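Local coordinates for protein histone-lysine N-methyltransferase, H3 lysine-9 specific SUVH6 (Arabidopsis thaliana, PDB 6A5K) that methylates histone H3 at its K9 position using S-adenosylmethionine and probably reads non-CG DNA methylation through its SRA domain, at residues E381-A392 / S437-N448. The protein carries 1 engineered substitution. Numbering follows the deposited sequence.
Sequences EYVGELLEDSEA and SGFTIDAASKGN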
ATOM      1  N   GLU A 381       6.973 -12.931  -4.315  1.00 14.12           N
ATOM      2  CA  GLU A 381       6.335 -14.028  -5.038  1.00 15.15           C
ATOM      3  C   GLU A 381       5.789 -15.053  -4.055  1.00 16.21           C
ATOM      4  O   GLU A 381       6.276 -15.150  -2.932  1.00 15.97           O
ATOM      5  CB  GLU A 381       7.342 -14.693  -5.991  1.00 15.44           C
ATOM      6  CG  GLU A 381       6.763 -15.792  -6.879  1.00 14.11           C
ATOM      7  CD  GLU A 381       7.707 -16.206  -8.000  1.00 19.93           C
ATOM      8  OE1 GLU A 381       8.840 -15.687  -8.055  1.00 22.37           O
ATOM      9  OE2 GLU A 381       7.315 -17.053  -8.829  1.00 21.93           O
ATOM     10  N   TYR A 382       4.775 -15.813  -4.465  1.00 18.76           N
ATOM     11  CA  TYR A 382       4.424 -17.022  -3.730  1.00 13.64           C
ATOM     12  C   TYR A 382       5.272 -18.162  -4.273  1.00 15.40           C
ATOM     13  O   TYR A 382       4.988 -18.703  -5.340  1.00 14.53           O
ATOM     14  CB  TYR A 382       2.931 -17.354  -3.845  1.00 14.22           C
ATOM     15  CG  TYR A 382       2.482 -18.352  -2.799  1.00 15.72           C
ATOM     16  CD1 TYR A 382       2.644 -19.720  -2.995  1.00 13.51           C
ATOM     17  CD2 TYR A 382       1.902 -17.924  -1.613  1.00 13.76           C
ATOM     18  CE1 TYR A 382       2.246 -20.635  -2.031  1.00 12.25           C
ATOM     19  CE2 TYR A 382       1.502 -18.830  -0.646  1.00 15.55           C
ATOM     20  CZ  TYR A 382       1.677 -20.184  -0.863  1.00 14.65           C
ATOM     21  OH  TYR A 382       1.278 -21.084   0.099  1.00 16.04           O
ATOM     22  N   VAL A 383       6.326 -18.513  -3.547  1.00 12.98           N
ATOM     23  CA  VAL A 383       7.253 -19.536  -4.020  1.00 18.26           C
ATOM     24  C   VAL A 383       7.029 -20.858  -3.297  1.00 19.89           C
ATOM     25  O   VAL A 383       6.825 -20.884  -2.082  1.00 18.78           O
ATOM     26  CB  VAL A 383       8.721 -19.080  -3.844  1.00 20.38           C
ATOM     27  CG1 VAL A 383       9.690 -20.216  -4.162  1.00 21.47           C
ATOM     28  CG2 VAL A 383       9.009 -17.874  -4.726  1.00 19.95           C
ATOM     29  N   GLY A 384       7.065 -21.951  -4.059  1.00 17.84           N
ATOM     30  CA  GLY A 384       6.927 -23.290  -3.518  1.00 18.72           C
ATOM     31  C   GLY A 384       7.119 -24.300  -4.637  1.00 20.52           C
ATOM     32  O   GLY A 384       7.710 -23.977  -5.666  1.00 22.00           O
ATOM     33  N   GLU A 385       6.616 -25.515  -4.449  1.00 18.75           N
ATOM     34  CA  GLU A 385       6.689 -26.533  -5.496  1.00 19.04           C
ATOM     35  C   GLU A 385       5.447 -26.463  -6.376  1.00 19.93           C
ATOM     36  O   GLU A 385       4.329 -26.514  -5.863  1.00 17.86           O
ATOM     37  CB  GLU A 385       6.814 -27.942  -4.908  1.00 22.85           C
ATOM     38  CG  GLU A 385       7.656 -28.067  -3.650  1.00 32.41           C
ATOM     39  CD  GLU A 385       7.679 -29.497  -3.113  1.00 37.54           C
ATOM     40  OE1 GLU A 385       7.800 -30.442  -3.926  1.00 41.87           O
ATOM     41  OE2 GLU A 385       7.566 -29.678  -1.882  1.00 33.69           O
ATOM     42  N   LEU A 386       5.640 -26.345  -7.688  1.00 18.14           N
ATOM     43  CA  LEU A 386       4.535 -26.420  -8.646  1.00 20.31           C
ATOM     44  C   LEU A 386       4.015 -27.849  -8.745  1.00 20.08           C
ATOM     45  O   LEU A 386       4.781 -28.769  -9.021  1.00 18.92           O
ATOM     46  CB  LEU A 386       4.966 -25.948 -10.041  1.00 18.04           C
ATOM     47  CG  LEU A 386       4.807 -24.488 -10.469  1.00 29.79           C
ATOM     48  CD1 LEU A 386       3.429 -23.961 -10.094  1.00 25.11           C
ATOM     49  CD2 LEU A 386       5.915 -23.609  -9.901  1.00 34.67           C
ATOM     50  N   LEU A 387       2.715 -28.027  -8.545  1.00 17.77           N
ATOM     51  CA  LEU A 387       2.099 -29.355  -8.602  1.00 18.34           C
ATOM     52  C   LEU A 387       0.798 -29.325  -9.392  1.00 18.01           C
ATOM     53  O   LEU A 387       0.079 -28.336  -9.355  1.00 17.34           O
ATOM     54  CB  LEU A 387       1.807 -29.879  -7.190  1.00 18.73           C
ATOM     55  CG  LEU A 387       2.941 -30.116  -6.192  1.00 22.70           C
ATOM     56  CD1 LEU A 387       2.369 -30.564  -4.856  1.00 19.79           C
ATOM     57  CD2 LEU A 387       3.942 -31.145  -6.728  1.00 22.78           C
ATOM     58  N   GLU A 388       0.492 -30.409 -10.099  1.00 18.62           N
ATOM     59  CA  GLU A 388      -0.874 -30.631 -10.566  1.00 19.16           C
ATOM     60  C   GLU A 388      -1.798 -30.581  -9.357  1.00 21.82           C
ATOM     61  O   GLU A 388      -1.421 -31.050  -8.280  1.00 18.97           O
ATOM     62  CB  GLU A 388      -1.019 -31.987 -11.270  1.00 21.79           C
ATOM     63  CG  GLU A 388      -0.065 -32.213 -12.424  1.00 30.46           C
ATOM     64  CD  GLU A 388      -0.202 -33.603 -13.021  1.00 39.10           C
ATOM     65  OE1 GLU A 388      -0.401 -33.704 -14.248  1.00 42.56           O
ATOM     66  OE2 GLU A 388      -0.112 -34.593 -12.262  1.00 43.47           O
ATOM     67  N   ASP A 389      -2.996 -30.024  -9.531  1.00 18.24           N
ATOM     68  CA  ASP A 389      -3.967 -29.933  -8.436  1.00 20.40           C
ATOM     69  C   ASP A 389      -4.175 -31.275  -7.738  1.00 19.41           C
ATOM     70  O   ASP A 389      -4.197 -31.338  -6.512  1.00 19.71           O
ATOM     71  CB  ASP A 389      -5.319 -29.407  -8.935  1.00 20.24           C
ATOM     72  CG  ASP A 389      -5.293 -27.919  -9.249  1.00 22.70           C
ATOM     73  OD1 ASP A 389      -4.340 -27.221  -8.833  1.00 20.92           O
ATOM     74  OD2 ASP A 389      -6.245 -27.441  -9.904  1.00 21.84           O
ATOM     75  N   SER A 390      -4.314 -32.347  -8.518  1.00 20.09           N
ATOM     76  CA  SER A 390      -4.565 -33.676  -7.957  1.00 24.79           C
ATOM     77  C   SER A 390      -3.407 -34.157  -7.082  1.00 24.16           C
ATOM     78  O   SER A 390      -3.615 -34.803  -6.054  1.00 23.27           O
ATOM     79  CB  SER A 390      -4.830 -34.689  -9.075  1.00 27.39           C
ATOM     80  OG  SER A 390      -3.666 -34.894  -9.856  1.00 27.05           O
ATOM     81  N   GLU A 391      -2.187 -33.827  -7.488  1.00 21.29           N
ATOM     82  CA  GLU A 391      -1.016 -34.175  -6.698  1.00 21.69           C
ATOM     83  C   GLU A 391      -0.956 -33.389  -5.383  1.00 21.41           C
ATOM     84  O   GLU A 391      -0.647 -33.955  -4.334  1.00 22.72           O
ATOM     85  CB  GLU A 391       0.259 -33.940  -7.503  1.00 22.37           C
ATOM     86  CG  GLU A 391       1.521 -34.421  -6.798  1.00 27.75           C
ATOM     87  CD  GLU A 391       1.466 -35.904  -6.459  1.00 36.89           C
ATOM     88  OE1 GLU A 391       0.926 -36.685  -7.273  1.00 40.85           O
ATOM     89  OE2 GLU A 391       1.962 -36.288  -5.378  1.00 37.88           O
ATOM     90  N   ALA A 392      -1.238 -32.087  -5.438  1.00 21.86           N
ATOM     91  CA  ALA A 392      -1.252 -31.273  -4.219  1.00 21.71           C
ATOM     92  C   ALA A 392      -2.323 -31.779  -3.266  1.00 25.14           C
ATOM     93  O   ALA A 392      -2.115 -31.825  -2.051  1.00 27.95           O
ATOM     94  CB  ALA A 392      -1.483 -29.792  -4.548  1.00 18.95           C
ATOM     95  N   SER A 437      -6.561 -22.588 -14.233  1.00 25.11           N
ATOM     96  CA  SER A 437      -5.340 -23.390 -14.274  1.00 22.91           C
ATOM     97  C   SER A 437      -5.535 -24.709 -13.529  1.00 17.18           C
ATOM     98  O   SER A 437      -6.318 -24.790 -12.587  1.00 18.39           O
ATOM     99  CB  SER A 437      -4.167 -22.608 -13.672  1.00 23.85           C
ATOM    100  OG  SER A 437      -3.100 -23.471 -13.303  1.00 20.00           O
ATOM    101  N   GLY A 438      -4.818 -25.743 -13.949  1.00 16.88           N
ATOM    102  CA  GLY A 438      -4.884 -27.014 -13.255  1.00 17.74           C
ATOM    103  C   GLY A 438      -3.730 -27.188 -12.287  1.00 20.12           C
ATOM    104  O   GLY A 438      -3.407 -28.313 -11.891  1.00 17.30           O
ATOM    105  N   PHE A 439      -3.104 -26.083 -11.896  1.00 16.14           N
ATOM    106  CA  PHE A 439      -1.913 -26.171 -11.052  1.00 16.10           C
ATOM    107  C   PHE A 439      -1.989 -25.370  -9.757  1.00 15.68           C
ATOM    108  O   PHE A 439      -2.721 -24.390  -9.652  1.00 15.26           O
ATOM    109  CB  PHE A 439      -0.680 -25.746 -11.847  1.00 16.08           C
ATOM    110  CG  PHE A 439      -0.356 -26.682 -12.983  1.00 16.73           C
ATOM    111  CD1 PHE A 439      -1.021 -26.574 -14.195  1.00 16.87           C
ATOM    112  CD2 PHE A 439       0.584 -27.687 -12.826  1.00 17.96           C
ATOM    113  CE1 PHE A 439      -0.739 -27.436 -15.238  1.00 20.09           C
ATOM    114  CE2 PHE A 439       0.872 -28.552 -13.866  1.00 19.96           C
ATOM    115  CZ  PHE A 439       0.208 -28.430 -15.069  1.00 23.97           C
ATOM    116  N   THR A 440      -1.195 -25.810  -8.785  1.00 15.94           N
ATOM    117  CA  THR A 440      -1.186 -25.261  -7.432  1.00 17.06           C
ATOM    118  C   THR A 440       0.257 -25.147  -6.956  1.00 16.47           C
ATOM    119  O   THR A 440       1.103 -25.967  -7.325  1.00 17.92           O
ATOM    120  CB  THR A 440      -2.006 -26.160  -6.465  1.00 16.38           C
ATOM    121  OG1 THR A 440      -3.393 -26.097  -6.816  1.00 20.56           O
ATOM    122  CG2 THR A 440      -1.832 -25.743  -4.993  1.00 19.75           C
ATOM    123  N   ILE A 441       0.549 -24.126  -6.160  1.00 15.70           N
ATOM    124  CA  ILE A 441       1.864 -23.997  -5.552  1.00 16.03           C
ATOM    125  C   ILE A 441       1.804 -24.486  -4.108  1.00 16.57           C
ATOM    126  O   ILE A 441       1.025 -23.973  -3.302  1.00 16.46           O
ATOM    127  CB  ILE A 441       2.378 -22.540  -5.583  1.00 15.61           C
ATOM    128  CG1 ILE A 441       2.368 -21.989  -7.009  1.00 15.22           C
ATOM    129  CG2 ILE A 441       3.780 -22.467  -5.015  1.00 16.16           C
ATOM    130  CD1 ILE A 441       2.336 -20.477  -7.068  1.00 15.94           C
ATOM    131  N   ASP A 442       2.616 -25.494  -3.800  1.00 17.82           N
ATOM    132  CA  ASP A 442       2.680 -26.083  -2.470  1.00 18.08           C
ATOM    133  C   ASP A 442       3.895 -25.528  -1.741  1.00 18.46           C
ATOM    134  O   ASP A 442       5.029 -25.863  -2.078  1.00 18.91           O
ATOM    135  CB  ASP A 442       2.751 -27.613  -2.570  1.00 18.86           C
ATOM    136  CG  ASP A 442       2.789 -28.307  -1.206  1.00 22.47           C
ATOM    137  OD1 ASP A 442       2.928 -27.634  -0.167  1.00 25.99           O
ATOM    138  OD2 ASP A 442       2.682 -29.552  -1.177  1.00 24.38           O
ATOM    139  N   ALA A 443       3.657 -24.689  -0.737  1.00 16.07           N
ATOM    140  CA  ALA A 443       4.749 -24.084   0.022  1.00 19.22           C
ATOM    141  C   ALA A 443       4.878 -24.656   1.437  1.00 21.20           C
ATOM    142  O   ALA A 443       5.494 -24.032   2.304  1.00 20.41           O
ATOM    143  CB  ALA A 443       4.562 -22.563   0.084  1.00 15.50           C
ATOM    144  N   ALA A 444       4.304 -25.832   1.674  1.00 18.88           N
ATOM    145  CA  ALA A 444       4.279 -26.402   3.023  1.00 22.90           C
ATOM    146  C   ALA A 444       5.653 -26.863   3.477  1.00 23.60           C
ATOM    147  O   ALA A 444       6.077 -26.560   4.593  1.00 23.49           O
ATOM    148  CB  ALA A 444       3.302 -27.559   3.101  1.00 20.83           C
ATOM    149  N   SER A 445       6.340 -27.599   2.610  1.00 22.04           N
ATOM    150  CA  SER A 445       7.655 -28.146   2.932  1.00 28.62           C
ATOM    151  C   SER A 445       8.761 -27.198   2.497  1.00 29.23           C
ATOM    152  O   SER A 445       9.719 -26.951   3.239  1.00 24.31           O
ATOM    153  CB  SER A 445       7.855 -29.506   2.260  1.00 32.38           C
ATOM    154  OG  SER A 445       7.005 -30.490   2.821  1.00 35.54           O
ATOM    155  N   LYS A 446       8.619 -26.682   1.280  1.00 26.69           N
ATOM    156  CA  LYS A 446       9.593 -25.776   0.687  1.00 24.96           C
ATOM    157  C   LYS A 446       8.879 -24.534   0.168  1.00 24.58           C
ATOM    158  O   LYS A 446       7.986 -24.641  -0.667  1.00 18.90           O
ATOM    159  CB  LYS A 446      10.348 -26.471  -0.451  1.00 28.04           C
ATOM    160  CG  LYS A 446      10.940 -27.816  -0.064  1.00 40.46           C
ATOM    161  CD  LYS A 446      11.693 -28.454  -1.219  1.00 49.04           C
ATOM    162  CE  LYS A 446      11.838 -29.954  -1.030  1.00 54.99           C
ATOM    163  NZ  LYS A 446      10.513 -30.637  -0.967  1.00 57.08           N
ATOM    164  N   GLY A 447       9.264 -23.362   0.664  1.00 23.65           N
ATOM    165  CA  GLY A 447       8.643 -22.125   0.222  1.00 24.23           C
ATOM    166  C   GLY A 447       9.381 -20.898   0.709  1.00 25.10           C
ATOM    167  O   GLY A 447      10.371 -21.012   1.442  1.00 18.93           O
ATOM    168  N   ASN A 448       8.912 -19.723   0.290  1.00 20.20           N
ATOM    169  CA  ASN A 448       9.489 -18.468   0.757  1.00 18.00           C
ATOM    170  C   ASN A 448       8.538 -17.751   1.715  1.00 15.43           C
ATOM    171  O   ASN A 448       7.573 -18.342   2.201  1.00 16.97           O
ATOM    172  CB  ASN A 448       9.848 -17.555  -0.422  1.00 16.13           C
ATOM    173  CG  ASN A 448       8.632 -16.930  -1.085  1.00 17.45           C
ATOM    174  OD1 ASN A 448       7.512 -17.437  -0.983  1.00 15.85           O
ATOM    175  ND2 ASN A 448       8.852 -15.817  -1.775  1.00 15.06           N
TER
HETATM  176  O   HOH W   1       6.440 -27.595  -0.534  1.00 19.15           O
HETATM  177  O   HOH W   2       4.587 -31.142  -1.873  1.00 37.80           O
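Asn448 turns its amide back over residues 381-383 because CG sits between its backbone N and carbonyl carbon (chi1 74°). In Tyr382, a chi1 of -164° swings CG away from the backbone N and beside the carbonyl carbon, which brings one ring edge to Ile441. The Asn448 amide is gripped at both ends. ND2 donates to Glu381 O at 2.9 Å, with that oxygen in the amide plane. OD1 accepts from Val383 N at 3.0 Å, from above the carbonyl plane, and CB of Val383 packs against the same amide. With an alanine here, Val383 N would probably lose its acceptor and Glu381 O this donor, leaving residues 381-383 without their side-chain tie to Asn448. Tyr382 CD1 meets Ile441 CG2 in the ring plane, 3.6 Å away, and Ala443 CB lies near its hydroxyl end. Strands 385-388 and 439-442 run antiparallel in a three-stranded SET-domain sheet, with 402-406 as the third strand. The side chain of Tyr382 is about 5 Å from the bound S-adenosylmethionine. Glu385 pairs with Asp442, and Leu387 with Thr440, each through two backbone bonds. Leu386 and Ile441 lie side by side on one face, CD1 to CG1 3.8 Å. On the other face, Leu387 CD1 packs on Asp442 CB. Asp442 OD2 is held by Asn398, while its OD1 closes an Asx turn with Ala444 N. Glu385 OE2 and Lys446 NZ form a salt bridge, 3.2 Å apart, its hydrogen bond weak. A water also links this OE2 to Asp442 O and Lys446 N. Where the helix begins, Asp389 N donates to Gly438 O. Thr440 OG1 donates to Asp389 OD1; the modelled 2.5 Å is doubtfully short.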